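Local structure of putative fimbrium tip subunit Fim1C (Bacteroides ovatus, 4EPS) at residues A439-D444 and V483-T488. The protein is probably a component of the fimbrium tip, part of the filamentous cell-surface appendages that mediate cell adhesion and biofilm formation. Residues are numbered along the deposited sequence; the frame is centred on the assembly and turned at random.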
ATOM      1  N   ALA A 439      24.601  11.913  -5.515  1.00 23.11           N
ATOM      2  CA  ALA A 439      23.604  10.835  -5.399  1.00 23.82           C
ATOM      3  C   ALA A 439      22.383  11.007  -6.328  1.00 28.48           C
ATOM      4  O   ALA A 439      21.619  10.053  -6.488  1.00 30.67           O
ATOM      5  CB  ALA A 439      23.151  10.693  -3.946  1.00 25.09           C
ATOM      6  N   LEU A 440      22.189  12.189  -6.950  1.00 22.69           N
ATOM      7  CA  LEU A 440      21.116  12.399  -7.929  1.00 21.76           C
ATOM      8  C   LEU A 440      21.309  11.553  -9.199  1.00 26.28           C
ATOM      9  O   LEU A 440      20.351  11.312  -9.930  1.00 26.91           O
ATOM     10  CB  LEU A 440      21.028  13.875  -8.342  1.00 21.11           C
ATOM     11  CG  LEU A 440      20.603  14.847  -7.219  1.00 24.82           C
ATOM     12  CD1 LEU A 440      20.584  16.267  -7.734  1.00 23.40           C
ATOM     13  CD2 LEU A 440      19.199  14.503  -6.703  1.00 27.18           C
ATOM     14  N   GLN A 441      22.544  11.158  -9.487  1.00 22.77           N
ATOM     15  CA  GLN A 441      22.804  10.386 -10.699  1.00 21.13           C
ATOM     16  C   GLN A 441      23.248   8.969 -10.349  1.00 24.91           C
ATOM     17  O   GLN A 441      23.934   8.746  -9.351  1.00 24.09           O
ATOM     18  CB  GLN A 441      23.882  11.118 -11.561  1.00 21.84           C
ATOM     19  CG  GLN A 441      24.243  10.460 -12.927  1.00 21.38           C
ATOM     20  CD  GLN A 441      23.036  10.345 -13.856  1.00 24.69           C
ATOM     21  OE1 GLN A 441      22.006   9.773 -13.500  1.00 23.76           O
ATOM     22  NE2 GLN A 441      23.149  10.849 -15.072  1.00 22.47           N
ATOM     23  N   ASP A 442      22.853   7.993 -11.176  1.00 23.55           N
ATOM     24  CA  ASP A 442      23.316   6.618 -11.007  1.00 23.33           C
ATOM     25  C   ASP A 442      23.678   6.044 -12.389  1.00 28.36           C
ATOM     26  O   ASP A 442      23.548   6.743 -13.396  1.00 26.48           O
ATOM     27  CB  ASP A 442      22.284   5.751 -10.244  1.00 24.92           C
ATOM     28  CG  ASP A 442      20.952   5.495 -10.946  1.00 33.14           C
ATOM     29  OD1 ASP A 442      20.842   5.796 -12.163  1.00 32.13           O
ATOM     30  OD2 ASP A 442      20.025   4.992 -10.283  1.00 37.40           O
ATOM     31  N   LYS A 443      24.108   4.769 -12.436  1.00 29.10           N
ATOM     32  CA  LYS A 443      24.552   4.095 -13.663  1.00 30.19           C
ATOM     33  C   LYS A 443      23.434   3.955 -14.706  1.00 34.43           C
ATOM     34  O   LYS A 443      23.742   3.820 -15.889  1.00 35.66           O
ATOM     35  CB  LYS A 443      25.155   2.706 -13.328  1.00 34.07           C
ATOM     36  CG  LYS A 443      24.157   1.690 -12.754  1.00 53.81           C
ATOM     37  CD  LYS A 443      24.849   0.469 -12.134  1.00 66.20           C
ATOM     38  CE  LYS A 443      23.867  -0.585 -11.667  1.00 78.46           C
ATOM     39  NZ  LYS A 443      22.942  -0.074 -10.617  1.00 87.77           N
ATOM     40  N   ASP A 444      22.159   4.007 -14.274  1.00 31.56           N
ATOM     41  CA  ASP A 444      20.988   3.931 -15.162  1.00 31.71           C
ATOM     42  C   ASP A 444      20.442   5.331 -15.543  1.00 34.88           C
ATOM     43  O   ASP A 444      19.288   5.439 -15.962  1.00 35.02           O
ATOM     44  CB  ASP A 444      19.877   3.083 -14.510  1.00 33.50           C
ATOM     45  CG  ASP A 444      20.286   1.624 -14.343  1.00 41.03           C
ATOM     46  OD1 ASP A 444      21.087   1.140 -15.156  1.00 42.78           O
ATOM     47  OD2 ASP A 444      19.898   1.013 -13.332  1.00 50.86           O
ATOM     48  N   VAL A 483      29.588  20.161  -8.672  1.00 20.32           N
ATOM     49  CA  VAL A 483      29.244  18.844  -9.165  1.00 19.60           C
ATOM     50  C   VAL A 483      28.913  18.898 -10.653  1.00 23.20           C
ATOM     51  O   VAL A 483      28.195  19.786 -11.119  1.00 22.42           O
ATOM     52  CB  VAL A 483      28.079  18.221  -8.322  1.00 22.04           C
ATOM     53  CG1 VAL A 483      27.594  16.893  -8.911  1.00 21.89           C
ATOM     54  CG2 VAL A 483      28.534  18.012  -6.871  1.00 22.18           C
ATOM     55  N   THR A 484      29.438  17.912 -11.370  1.00 22.06           N
ATOM     56  CA  THR A 484      29.178  17.700 -12.790  1.00 21.42           C
ATOM     57  C   THR A 484      28.687  16.288 -12.955  1.00 23.84           C
ATOM     58  O   THR A 484      28.843  15.465 -12.049  1.00 23.07           O
ATOM     59  CB  THR A 484      30.440  17.973 -13.626  1.00 26.36           C
ATOM     60  OG1 THR A 484      31.521  17.175 -13.120  1.00 24.37           O
ATOM     61  CG2 THR A 484      30.795  19.466 -13.658  1.00 25.53           C
ATOM     62  N   TYR A 485      28.103  15.996 -14.108  1.00 20.86           N
ATOM     63  CA  TYR A 485      27.526  14.689 -14.353  1.00 20.11           C
ATOM     64  C   TYR A 485      27.885  14.133 -15.708  1.00 25.85           C
ATOM     65  O   TYR A 485      27.984  14.876 -16.671  1.00 23.88           O
ATOM     66  CB  TYR A 485      25.984  14.812 -14.328  1.00 20.15           C
ATOM     67  CG  TYR A 485      25.425  15.241 -12.991  1.00 20.82           C
ATOM     68  CD1 TYR A 485      25.261  14.321 -11.954  1.00 20.49           C
ATOM     69  CD2 TYR A 485      25.079  16.575 -12.752  1.00 21.86           C
ATOM     70  CE1 TYR A 485      24.783  14.722 -10.697  1.00 19.46           C
ATOM     71  CE2 TYR A 485      24.572  16.980 -11.513  1.00 21.29           C
ATOM     72  CZ  TYR A 485      24.441  16.053 -10.487  1.00 23.22           C
ATOM     73  OH  TYR A 485      23.960  16.472  -9.270  1.00 22.05           O
ATOM     74  N   SER A 486      27.959  12.820 -15.769  1.00 24.34           N
ATOM     75  CA  SER A 486      27.957  12.058 -17.006  1.00 26.18           C
ATOM     76  C   SER A 486      26.591  11.343 -17.023  1.00 31.21           C
ATOM     77  O   SER A 486      25.796  11.526 -16.088  1.00 28.44           O
ATOM     78  CB  SER A 486      29.116  11.074 -17.043  1.00 26.39           C
ATOM     79  OG  SER A 486      28.872  10.058 -16.084  1.00 29.83           O
ATOM     80  N   LYS A 487      26.348  10.459 -18.013  1.00 28.41           N
ATOM     81  CA  LYS A 487      25.105   9.693 -18.048  1.00 28.58           C
ATOM     82  C   LYS A 487      25.126   8.563 -17.024  1.00 27.63           C
ATOM     83  O   LYS A 487      24.093   7.929 -16.803  1.00 26.91           O
ATOM     84  CB  LYS A 487      24.846   9.154 -19.466  1.00 33.03           C
ATOM     85  CG  LYS A 487      24.432  10.253 -20.436  1.00 45.36           C
ATOM     86  CD  LYS A 487      24.176   9.714 -21.832  1.00 61.41           C
ATOM     87  CE  LYS A 487      23.809  10.823 -22.787  1.00 79.68           C
ATOM     88  NZ  LYS A 487      23.737  10.347 -24.195  1.00 91.88           N
ATOM     89  N   THR A 488      26.267   8.319 -16.354  1.00 24.68           N
ATOM     90  CA  THR A 488      26.363   7.219 -15.395  1.00 24.30           C
ATOM     91  C   THR A 488      26.786   7.635 -13.977  1.00 28.42           C
ATOM     92  O   THR A 488      26.714   6.796 -13.079  1.00 27.95           O
ATOM     93  CB  THR A 488      27.344   6.120 -15.921  1.00 33.89           C
ATOM     94  OG1 THR A 488      28.655   6.678 -16.047  1.00 36.88           O
ATOM     95  CG2 THR A 488      26.906   5.532 -17.267  1.00 33.83           C
TER
HETATM   96  O   HOH W   1      23.472   5.601 -18.265  1.00 39.64           O
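Lys-443 and Thr-488 bring the two backbones closest, their CA atoms 4.0 Å apart, where the loop 439-444 between helices 434-438 and 446-458 meets the turn after strand 479-485. No backbone ladder forms there: Lys-443 CA-H points at Thr-488 O and Thr-488 CA-H at Asp-442 O, and a water donates to both Lys-443 O and Lys-487 O.

A side chain supplies the direct bond, an example of an amide standing in for backbone pairing. Gln-441 has CG anti to its backbone nitrogen (chi1 -178°) and then bends at chi2, which carries the amide across to the turn. There NE2 donates to Ser-486 O at 2.9 Å, on a lone pair in the carbonyl plane; the N-H...O angle is 158°. Both amide ends have further partners, NE2 in Asn-445 OD1 and OE1 in the backbone nitrogens of Asp-442 and Leu-447, so the rotation of the group is fixed. An alanine here would probably leave Ser-486 O without this donor and the loop without its direct tie to the turn.

Nearer the backbone, Gln-441 CB meets the Tyr-485 ring obliquely, 3.5 Å from CD1, while Leu-440 CD1 lies 3.7 Å from Tyr-485 OH, which is hydrogen-bonded to Leu-437 O.

Ser-486 OG accepts from Thr-488 N at 3.1 Å, an ST turn in the connection of the beta hairpin formed by strands 479-485 and 490-497, held to the interhelical loop by the Gln-441 amide.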